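Local coordinates for protein diguanylate cyclase (PDB 3IGN) that probably makes the second messenger cyclic di-GMP from two GTP molecules through its GGDEF domain, here crystallised with the bound product, at residues 104-107 against 108-111; 30-33 against 34-38; 15-19 against 20-24. All coordinates share one frame; numbering follows the deposited sequence.

Interaction 1 of 3, residues 104-107 against 108-111. With C2E (9,9'-[(2R,3R,3aS,5S,7aR,9R,10R,10aS,12S,14aR)-3,5,10,12-tetrahydroxy-5,12-dioxidooctahydro-2H,7H-difuro[3,2-d:3',2'-j][1,3,7,9,2,8]tetraoxadiphosphacyclododecine-2,9-diyl]bis(2-amino-1,9-dihydro-6H-purin-6-one)), chain B.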
loop_
_atom_site.group_PDB
_atom_site.type_symbol
_atom_site.label_atom_id
_atom_site.label_comp_id
_atom_site.label_asym_id
_atom_site.label_seq_id
_atom_site.Cartn_x
_atom_site.Cartn_y
_atom_site.Cartn_z
ATOM N N ARG A 104 -7.079 5.525 8.205
ATOM C CA ARG A 104 -7.837 6.132 7.123
ATOM C C ARG A 104 -7.290 7.518 6.788
ATOM O O ARG A 104 -7.240 7.897 5.628
ATOM C CB ARG A 104 -9.308 6.206 7.522
ATOM C CG ARG A 104 -10.239 6.560 6.375
ATOM C CD ARG A 104 -11.568 7.039 6.899
ATOM N NE ARG A 104 -12.450 5.952 7.303
ATOM C CZ ARG A 104 -12.970 5.069 6.461
ATOM N NH1 ARG A 104 -12.689 5.147 5.172
ATOM N NH2 ARG A 104 -13.778 4.120 6.912
ATOM N N VAL A 105 -6.840 8.252 7.799
ATOM C CA VAL A 105 -6.290 9.592 7.584
ATOM C C VAL A 105 -5.052 9.590 6.692
ATOM O O VAL A 105 -4.988 10.338 5.722
ATOM C CB VAL A 105 -5.926 10.281 8.932
ATOM C CG1 VAL A 105 -5.278 11.625 8.655
ATOM C CG2 VAL A 105 -7.159 10.431 9.786
ATOM N N ILE A 106 -4.068 8.758 7.019
ATOM C CA ILE A 106 -2.862 8.686 6.210
ATOM C C ILE A 106 -3.214 8.135 4.831
ATOM O O ILE A 106 -2.693 8.605 3.821
ATOM C CB ILE A 106 -1.764 7.801 6.902
ATOM C CG1 ILE A 106 -0.863 7.123 5.861
ATOM C CG2 ILE A 106 -2.400 6.778 7.807
ATOM C CD1 ILE A 106 0.144 8.038 5.199
ATOM N N CYS A 107 -4.104 7.147 4.781
ATOM C CA CYS A 107 -4.494 6.580 3.499
ATOM C C CYS A 107 -5.164 7.627 2.607
ATOM O O CYS A 107 -4.841 7.739 1.427
ATOM C CB CYS A 107 -5.408 5.372 3.712
ATOM S SG CYS A 107 -4.501 3.887 4.269
ATOM N N GLU A 108 -6.079 8.403 3.175
ATOM C CA GLU A 108 -6.762 9.447 2.416
ATOM C C GLU A 108 -5.766 10.486 1.913
ATOM O O GLU A 108 -5.864 10.947 0.776
ATOM C CB GLU A 108 -7.823 10.119 3.286
ATOM C CG GLU A 108 -8.483 11.343 2.659
ATOM C CD GLU A 108 -9.275 11.019 1.404
ATOM O OE1 GLU A 108 -9.424 9.820 1.071
ATOM O OE2 GLU A 108 -9.756 11.972 0.753
ATOM N N ARG A 109 -4.808 10.851 2.762
ATOM C CA ARG A 109 -3.803 11.835 2.380
ATOM C C ARG A 109 -3.031 11.310 1.176
ATOM O O ARG A 109 -2.737 12.056 0.248
ATOM C CB ARG A 109 -2.848 12.114 3.548
ATOM C CG ARG A 109 -1.997 13.359 3.354
ATOM C CD ARG A 109 -1.267 13.761 4.633
ATOM N NE ARG A 109 -0.275 12.769 5.041
ATOM C CZ ARG A 109 -0.347 12.063 6.163
ATOM N NH1 ARG A 109 -1.363 12.235 6.993
ATOM N NH2 ARG A 109 0.598 11.176 6.449
ATOM N N ILE A 110 -2.713 10.018 1.180
ATOM C CA ILE A 110 -2.002 9.432 0.052
ATOM C C ILE A 110 -2.930 9.362 -1.167
ATOM O O ILE A 110 -2.531 9.713 -2.283
ATOM C CB ILE A 110 -1.477 8.005 0.373
ATOM C CG1 ILE A 110 -0.239 8.082 1.274
ATOM C CG2 ILE A 110 -1.115 7.288 -0.916
ATOM C CD1 ILE A 110 0.337 6.723 1.653
ATOM N N ARG A 111 -4.168 8.915 -0.959
ATOM C CA ARG A 111 -5.126 8.825 -2.064
ATOM C C ARG A 111 -5.256 10.166 -2.765
ATOM O O ARG A 111 -5.190 10.247 -3.988
ATOM C CB ARG A 111 -6.517 8.422 -1.566
ATOM C CG ARG A 111 -7.504 8.069 -2.689
ATOM C CD ARG A 111 -8.948 8.146 -2.210
ATOM N NE ARG A 111 -9.275 9.497 -1.765
ATOM C CZ ARG A 111 -9.383 10.544 -2.575
ATOM N NH1 ARG A 111 -9.207 10.397 -3.882
ATOM N NH2 ARG A 111 -9.635 11.747 -2.078
HETATM P P1 C2E B . -4.163 14.846 11.394
HETATM O O2P C2E B . -3.183 14.597 10.142
HETATM O O1P C2E B . -5.515 15.204 10.898
HETATM O "O5'" C2E B . -4.275 13.554 12.307
HETATM C "C5'" C2E B . -4.222 12.286 11.777
HETATM C "C4'" C2E B . -4.287 11.196 12.845
HETATM O "O4'" C2E B . -4.210 9.983 12.085
HETATM C "C3'" C2E B . -3.068 11.248 13.801
HETATM O "O3'" C2E B . -3.317 11.423 15.204
HETATM C "C2'" C2E B . -2.272 9.996 13.484
HETATM O "O2'" C2E B . -2.078 9.208 14.658
HETATM C "C1'" C2E B . -2.981 9.273 12.346
HETATM N N9 C2E B . -2.009 9.453 11.243
HETATM C C8 C2E B . -1.972 10.482 10.322
HETATM N N7 C2E B . -0.985 10.358 9.514
HETATM C C5 C2E B . -0.304 9.246 9.840
HETATM C C6 C2E B . 0.855 8.614 9.325
HETATM O O6 C2E B . 1.456 9.091 8.371
HETATM N N1 C2E B . 1.284 7.457 9.924
HETATM C C2 C2E B . 0.608 6.918 10.998
HETATM N N2 C2E B . 1.058 5.760 11.571
HETATM N N3 C2E B . -0.473 7.504 11.491
HETATM C C4 C2E B . -0.954 8.647 10.951
HETATM P P11 C2E B . -2.174 12.382 15.828
HETATM O O21 C2E B . -0.689 11.786 15.606
HETATM O O11 C2E B . -2.405 12.574 17.277
HETATM O O5A C2E B . -2.363 13.756 15.039
HETATM C C5A C2E B . -1.502 14.822 15.147
HETATM C C4A C2E B . -1.961 16.011 14.302
HETATM O O4A C2E B . -0.886 16.953 14.367
HETATM C C3A C2E B . -2.233 15.665 12.825
HETATM O O3A C2E B . -3.527 15.965 12.351
HETATM C C2A C2E B . -1.164 16.370 12.039
HETATM O O2A C2E B . -1.706 17.241 11.037
HETATM C C1A C2E B . -0.278 17.093 13.037
HETATM N N91 C2E B . 0.959 16.288 12.865
HETATM C C81 C2E B . 1.401 15.241 13.651
HETATM N N71 C2E B . 2.505 14.757 13.187
HETATM C C51 C2E B . 2.861 15.441 12.085
HETATM C C61 C2E B . 3.951 15.354 11.172
HETATM O O61 C2E B . 4.822 14.515 11.321
HETATM N N11 C2E B . 4.000 16.236 10.125
HETATM C C21 C2E B . 3.014 17.182 9.951
HETATM N N21 C2E B . 3.092 18.051 8.890
HETATM N N31 C2E B . 1.990 17.272 10.794
HETATM C C41 C2E B . 1.876 16.432 11.859
#
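In the product-binding pocket of this GGDEF domain, I106 and R109, one turn apart on helix 100-115, share a guanine base of cyclic di-GMP: I106 packs on one face and R109 binds the Hoogsteen edge. From R109, NH1 donates to N7 of the ligand at 3.2 Å, nearly straight at 164°, and NH2 to its O6 at 3.0 Å, more bent. The arginine chain starts extended and folds at chi3 (66°), which swings the guanidinium back along the helix toward the nucleotide; a further bond from NH2 to the carbonyl of N76, and contact with a second ligand molecule, fix it there. I106 lies against the base with its CB 3.6 Å from C5 of the ligand and its CD1 3.4 Å from NH2 of R109. Together with R78, D81 and T98, which also bind the ligand, this arrangement is consistent with the inhibitory RxxD site of GGDEF enzymes. V105 suits the sugar side, its CG1 packing 3.4 Å from C5' of the ligand. CD1 of I106 also meets CD1 of I110 at 3.8 Å, on the flank that faces strand 90-96. Cut back to alanine, I106 would probably leave that face of the base short of apolar cover and open a gap beside NH2 of R109 and CD1 of I110. Farther along, R111 grips E108 side-on, NE to OE1 at 2.9 Å and NH2 to OE2 at 2.8 Å; both oxygens lie in the guanidinium plane but are met from above the carboxylate plane, while NH1 of R111 serves E115 and N164.

Interaction 2 of 3, residues 30-33 against 34-38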
loop_
_atom_site.group_PDB
_atom_site.type_symbol
_atom_site.label_atom_id
_atom_site.label_comp_id
_atom_site.label_asym_id
_atom_site.label_seq_id
_atom_site.Cartn_x
_atom_site.Cartn_y
_atom_site.Cartn_z
ATOM N N TYR A 30 2.889 -8.541 13.898
ATOM C CA TYR A 30 1.808 -9.435 14.312
ATOM C C TYR A 30 2.143 -10.086 15.656
ATOM O O TYR A 30 1.307 -10.122 16.562
ATOM C CB TYR A 30 1.585 -10.533 13.253
ATOM C CG TYR A 30 0.596 -11.594 13.670
ATOM C CD1 TYR A 30 -0.780 -11.377 13.557
ATOM C CD2 TYR A 30 1.028 -12.796 14.222
ATOM C CE1 TYR A 30 -1.700 -12.327 13.991
ATOM C CE2 TYR A 30 0.116 -13.756 14.666
ATOM C CZ TYR A 30 -1.247 -13.509 14.549
ATOM O OH TYR A 30 -2.154 -14.420 15.034
ATOM N N GLU A 31 3.361 -10.603 15.793
ATOM C CA GLU A 31 3.762 -11.240 17.052
ATOM C C GLU A 31 3.874 -10.229 18.190
ATOM O O GLU A 31 3.625 -10.570 19.351
ATOM C CB GLU A 31 5.090 -11.992 16.886
ATOM C CG GLU A 31 4.976 -13.285 16.093
ATOM C CD GLU A 31 4.036 -14.300 16.740
ATOM O OE1 GLU A 31 3.829 -14.244 17.977
ATOM O OE2 GLU A 31 3.512 -15.165 16.013
ATOM N N ARG A 32 4.237 -8.990 17.869
ATOM C CA ARG A 32 4.336 -7.944 18.879
ATOM C C ARG A 32 2.928 -7.689 19.407
ATOM O O ARG A 32 2.722 -7.546 20.612
ATOM C CB ARG A 32 4.915 -6.661 18.282
ATOM C CG ARG A 32 5.191 -5.552 19.306
ATOM C CD ARG A 32 5.981 -4.404 18.665
ATOM N NE ARG A 32 6.134 -3.256 19.562
ATOM C CZ ARG A 32 7.221 -2.497 19.616
ATOM N NH1 ARG A 32 8.254 -2.763 18.822
ATOM N NH2 ARG A 32 7.298 -1.494 20.482
ATOM N N PHE A 33 1.959 -7.661 18.494
ATOM C CA PHE A 33 0.557 -7.468 18.867
ATOM C C PHE A 33 0.045 -8.635 19.725
ATOM O O PHE A 33 -0.631 -8.422 20.734
ATOM C CB PHE A 33 -0.332 -7.366 17.619
ATOM C CG PHE A 33 -1.813 -7.469 17.926
ATOM C CD1 PHE A 33 -2.547 -6.335 18.287
ATOM C CD2 PHE A 33 -2.454 -8.709 17.910
ATOM C CE1 PHE A 33 -3.899 -6.435 18.629
ATOM C CE2 PHE A 33 -3.805 -8.824 18.254
ATOM C CZ PHE A 33 -4.527 -7.686 18.613
ATOM N N ARG A 34 0.336 -9.865 19.312
ATOM C CA ARG A 34 -0.126 -11.027 20.065
ATOM C C ARG A 34 0.380 -10.969 21.497
ATOM O O ARG A 34 -0.258 -11.469 22.419
ATOM C CB ARG A 34 0.351 -12.328 19.410
ATOM C CG ARG A 34 -0.315 -12.645 18.081
ATOM C CD ARG A 34 -1.840 -12.710 18.195
ATOM N NE ARG A 34 -2.304 -13.822 19.033
ATOM C CZ ARG A 34 -3.586 -14.122 19.201
ATOM N NH1 ARG A 34 -4.516 -13.397 18.592
ATOM N NH2 ARG A 34 -3.941 -15.139 19.979
ATOM N N ARG A 35 1.522 -10.327 21.681
ATOM C CA ARG A 35 2.129 -10.228 22.994
ATOM C C ARG A 35 1.660 -9.011 23.805
ATOM O O ARG A 35 1.367 -9.121 24.998
ATOM C CB ARG A 35 3.648 -10.160 22.818
ATOM C CG ARG A 35 4.439 -10.290 24.090
ATOM C CD ARG A 35 4.743 -11.746 24.373
ATOM N NE ARG A 35 4.310 -12.088 25.711
ATOM C CZ ARG A 35 4.662 -13.183 26.372
ATOM N NH1 ARG A 35 5.471 -14.086 25.829
ATOM N NH2 ARG A 35 4.205 -13.363 27.595
ATOM N N TYR A 36 1.562 -7.864 23.146
ATOM C CA TYR A 36 1.218 -6.621 23.820
ATOM C C TYR A 36 -0.120 -5.953 23.516
ATOM O O TYR A 36 -0.519 -5.042 24.236
ATOM C CB TYR A 36 2.369 -5.628 23.607
ATOM C CG TYR A 36 3.695 -6.165 24.112
ATOM C CD1 TYR A 36 3.925 -6.330 25.478
ATOM C CD2 TYR A 36 4.706 -6.559 23.222
ATOM C CE1 TYR A 36 5.114 -6.878 25.948
ATOM C CE2 TYR A 36 5.907 -7.106 23.687
ATOM C CZ TYR A 36 6.100 -7.266 25.053
ATOM O OH TYR A 36 7.258 -7.830 25.525
ATOM N N GLY A 37 -0.797 -6.374 22.451
ATOM C CA GLY A 37 -2.108 -5.814 22.125
ATOM C C GLY A 37 -2.237 -4.374 21.662
ATOM O O GLY A 37 -3.325 -3.784 21.749
ATOM N N GLN A 38 -1.148 -3.795 21.166
ATOM C CA GLN A 38 -1.160 -2.413 20.703
ATOM C C GLN A 38 -2.003 -2.244 19.445
ATOM O O GLN A 38 -2.157 -3.178 18.667
ATOM C CB GLN A 38 0.268 -1.945 20.394
ATOM C CG GLN A 38 0.841 -2.426 19.035
ATOM C CD GLN A 38 1.342 -3.872 19.053
ATOM O OE1 GLN A 38 1.423 -4.507 20.113
ATOM N NE2 GLN A 38 1.689 -4.394 17.871
#
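Y30 and R34 run side by side in the same direction, one turn apart near the C-terminal end of helix 19-36, with ring and guanidinium planes only 13° apart. The aliphatic part of the arginine does the touching: its CG makes a CH-pi contact 4.0 Å from the centroid of the Y30 ring, over the face but offset toward the rim, and its CD lies 3.6 Å from the tyrosine OH. Bends at chi2 and chi3 of R34 keep CG and CD along the tyrosine while the guanidinium reaches the carbonyl of E139 through NH1. F33 is turned quite differently. Its ring presents an edge to the chain beyond the helix, CD1 lying 3.2 Å from the carbonyl O of Q38. The Q38 side chain in turn folds back against the last turn: its CG sits between the backbone N and the carbonyl carbon (chi1 79°), and NE2, weakly hydrogen-bonded to E29, comes within 3.6 Å of F33 CB. The R32 side chain crosses that of Q38 at about a right angle, its CG 4.0 Å from the same NE2. G37 makes the reversal possible, because its positive phi of 68° is easily reached without a side chain, while its N still donates to F33 O at 2.7 Å. The Y30 hydroxyl bonds the carbonyl of P141, and Y30 and F33 both rest on L137; with the R34 bond, the helix end is thus tied to the loop joining strand 130-136 to helix 144-160, just before the chain enters strand 40-47.

Interaction 3 of 3, residues 15-19 against 20-24; sequences GLLNR and GTWEN
N18 is the N-cap of helix 19-36, and its side chain meets T21 where a short, weakly bonded strand, about 17-18, gives way to the helix in the GGDEF fold. From CB, the first torsion (chi1 53°) places CG between the backbone N and the carbonyl carbon, which curls the short side chain over the helix start. CG then lies 3.6 Å from T21 OG1. At the tip, OD1 takes two bonds from that one residue: T21 N donates from 2.9 Å almost in line with the C=O, and T21 OG1 from 2.8 Å, tilted from the amide plane. The other branch, ND2, donates to the carbonyl of S8. Asparagine fits because it is short enough to accept an amide hydrogen of the first turn, and threonine because its hydroxyl adds a second donor. The methyl of T21 is used as well, CG2 packing 3.7 Å from L17 CD2. W22 turns into the core against strands 40-47 and 90-96, its NE1 bonded to the carbonyl of S82. On the exposed side, R19 and E23 lie alongside each other with their flat groups 83° apart, and the salt bridge from NE to OE2 is a weak bond at 3.1 Å. E23 OE1 is hydrogen-bonded to the hydroxyl of Y144. A water reinforces the salt bridge, accepting from R19 NH2 at 3.1 Å and donating to E23 OE2 at 2.8 Å.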
loop_
_atom_site.group_PDB
_atom_site.type_symbol
_atom_site.label_atom_id
_atom_site.label_comp_id
_atom_site.label_asym_id
_atom_site.label_seq_id
_atom_site.Cartn_x
_atom_site.Cartn_y
_atom_site.Cartn_z
ATOM N N GLY A 15 12.486 1.434 -4.483
ATOM C CA GLY A 15 13.323 1.763 -3.341
ATOM C C GLY A 15 12.687 1.329 -2.028
ATOM O O GLY A 15 13.306 1.414 -0.965
ATOM N N LEU A 16 11.445 0.864 -2.107
ATOM C CA LEU A 16 10.717 0.405 -0.927
ATOM C C LEU A 16 11.205 -0.988 -0.560
ATOM O O LEU A 16 11.985 -1.592 -1.299
ATOM C CB LEU A 16 9.218 0.339 -1.230
ATOM C CG LEU A 16 8.537 1.605 -1.743
ATOM C CD1 LEU A 16 7.089 1.296 -2.084
ATOM C CD2 LEU A 16 8.626 2.701 -0.692
ATOM N N LEU A 17 10.747 -1.502 0.578
ATOM C CA LEU A 17 11.126 -2.843 0.995
ATOM C C LEU A 17 10.544 -3.812 -0.027
ATOM O O LEU A 17 9.519 -3.518 -0.635
ATOM C CB LEU A 17 10.544 -3.160 2.379
ATOM C CG LEU A 17 11.214 -2.483 3.574
ATOM C CD1 LEU A 17 10.395 -2.725 4.827
ATOM C CD2 LEU A 17 12.622 -3.031 3.735
ATOM N N ASN A 18 11.197 -4.951 -0.239
ATOM C CA ASN A 18 10.659 -5.922 -1.181
ATOM C C ASN A 18 9.667 -6.800 -0.427
ATOM O O ASN A 18 9.620 -6.777 0.803
ATOM C CB ASN A 18 11.766 -6.779 -1.814
ATOM C CG ASN A 18 12.671 -7.426 -0.790
ATOM O OD1 ASN A 18 12.215 -7.902 0.250
ATOM N ND2 ASN A 18 13.968 -7.471 -1.093
ATOM N N ARG A 19 8.867 -7.561 -1.163
ATOM C CA ARG A 19 7.857 -8.421 -0.552
ATOM C C ARG A 19 8.364 -9.282 0.601
ATOM O O ARG A 19 7.805 -9.257 1.701
ATOM C CB ARG A 19 7.227 -9.321 -1.613
ATOM C CG ARG A 19 6.150 -10.239 -1.074
ATOM C CD ARG A 19 5.551 -11.081 -2.181
ATOM N NE ARG A 19 4.609 -12.071 -1.668
ATOM C CZ ARG A 19 4.650 -13.361 -1.980
ATOM N NH1 ARG A 19 5.589 -13.812 -2.801
ATOM N NH2 ARG A 19 3.755 -14.201 -1.478
ATOM N N GLY A 20 9.416 -10.051 0.349
ATOM C CA GLY A 20 9.960 -10.917 1.381
ATOM C C GLY A 20 10.297 -10.213 2.681
ATOM O O GLY A 20 9.920 -10.668 3.762
ATOM N N THR A 21 11.018 -9.103 2.583
ATOM C CA THR A 21 11.402 -8.352 3.770
ATOM C C THR A 21 10.196 -7.699 4.431
ATOM O O THR A 21 10.059 -7.724 5.654
ATOM C CB THR A 21 12.415 -7.248 3.433
ATOM O OG1 THR A 21 13.522 -7.817 2.727
ATOM C CG2 THR A 21 12.923 -6.594 4.709
ATOM N N TRP A 22 9.325 -7.107 3.624
ATOM C CA TRP A 22 8.152 -6.447 4.174
ATOM C C TRP A 22 7.303 -7.460 4.935
ATOM O O TRP A 22 6.855 -7.169 6.038
ATOM C CB TRP A 22 7.327 -5.793 3.071
ATOM C CG TRP A 22 6.176 -4.977 3.579
ATOM C CD1 TRP A 22 6.235 -3.758 4.200
ATOM C CD2 TRP A 22 4.791 -5.332 3.519
ATOM N NE1 TRP A 22 4.964 -3.333 4.527
ATOM C CE2 TRP A 22 4.060 -4.281 4.122
ATOM C CE3 TRP A 22 4.092 -6.439 3.014
ATOM C CZ2 TRP A 22 2.665 -4.305 4.234
ATOM C CZ3 TRP A 22 2.699 -6.461 3.125
ATOM C CH2 TRP A 22 2.003 -5.398 3.731
ATOM N N GLU A 23 7.106 -8.651 4.368
ATOM C CA GLU A 23 6.309 -9.675 5.041
ATOM C C GLU A 23 6.934 -10.092 6.367
ATOM O O GLU A 23 6.225 -10.385 7.333
ATOM C CB GLU A 23 6.119 -10.908 4.146
ATOM C CG GLU A 23 4.932 -10.780 3.188
ATOM C CD GLU A 23 4.611 -12.071 2.449
ATOM O OE1 GLU A 23 4.962 -13.158 2.950
ATOM O OE2 GLU A 23 3.990 -11.994 1.368
ATOM N N ASN A 24 8.262 -10.138 6.420
ATOM C CA ASN A 24 8.931 -10.503 7.661
ATOM C C ASN A 24 8.600 -9.457 8.728
ATOM O O ASN A 24 8.448 -9.791 9.906
ATOM C CB ASN A 24 10.447 -10.589 7.451
ATOM C CG ASN A 24 11.196 -10.894 8.736
ATOM O OD1 ASN A 24 11.721 -9.993 9.390
ATOM N ND2 ASN A 24 11.231 -12.168 9.113
HETATM O O HOH W 1 1.670 -13.316 0.626
#

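How the interactions relate
All three contacts are local, made along or at the end of a helix, but they differ in depth and purpose. Interaction 1 is partly buried and the only one to touch cyclic di-GMP; its chemistry is base recognition backed by aliphatic side chains. Interactions 2 and 3 are surface contacts on helix 19-36, their centres about 20 Å apart: interaction 3 caps an amide of the first turn with a side-chain oxygen, whereas interaction 2 lies where a glycine takes the chain out of the helix, and adds aromatic-aliphatic packing. Salt bridges occur in interactions 1 and 3. Interactions 1 and 3 lie on opposite sides of the chain's centre, and none of the three touches another.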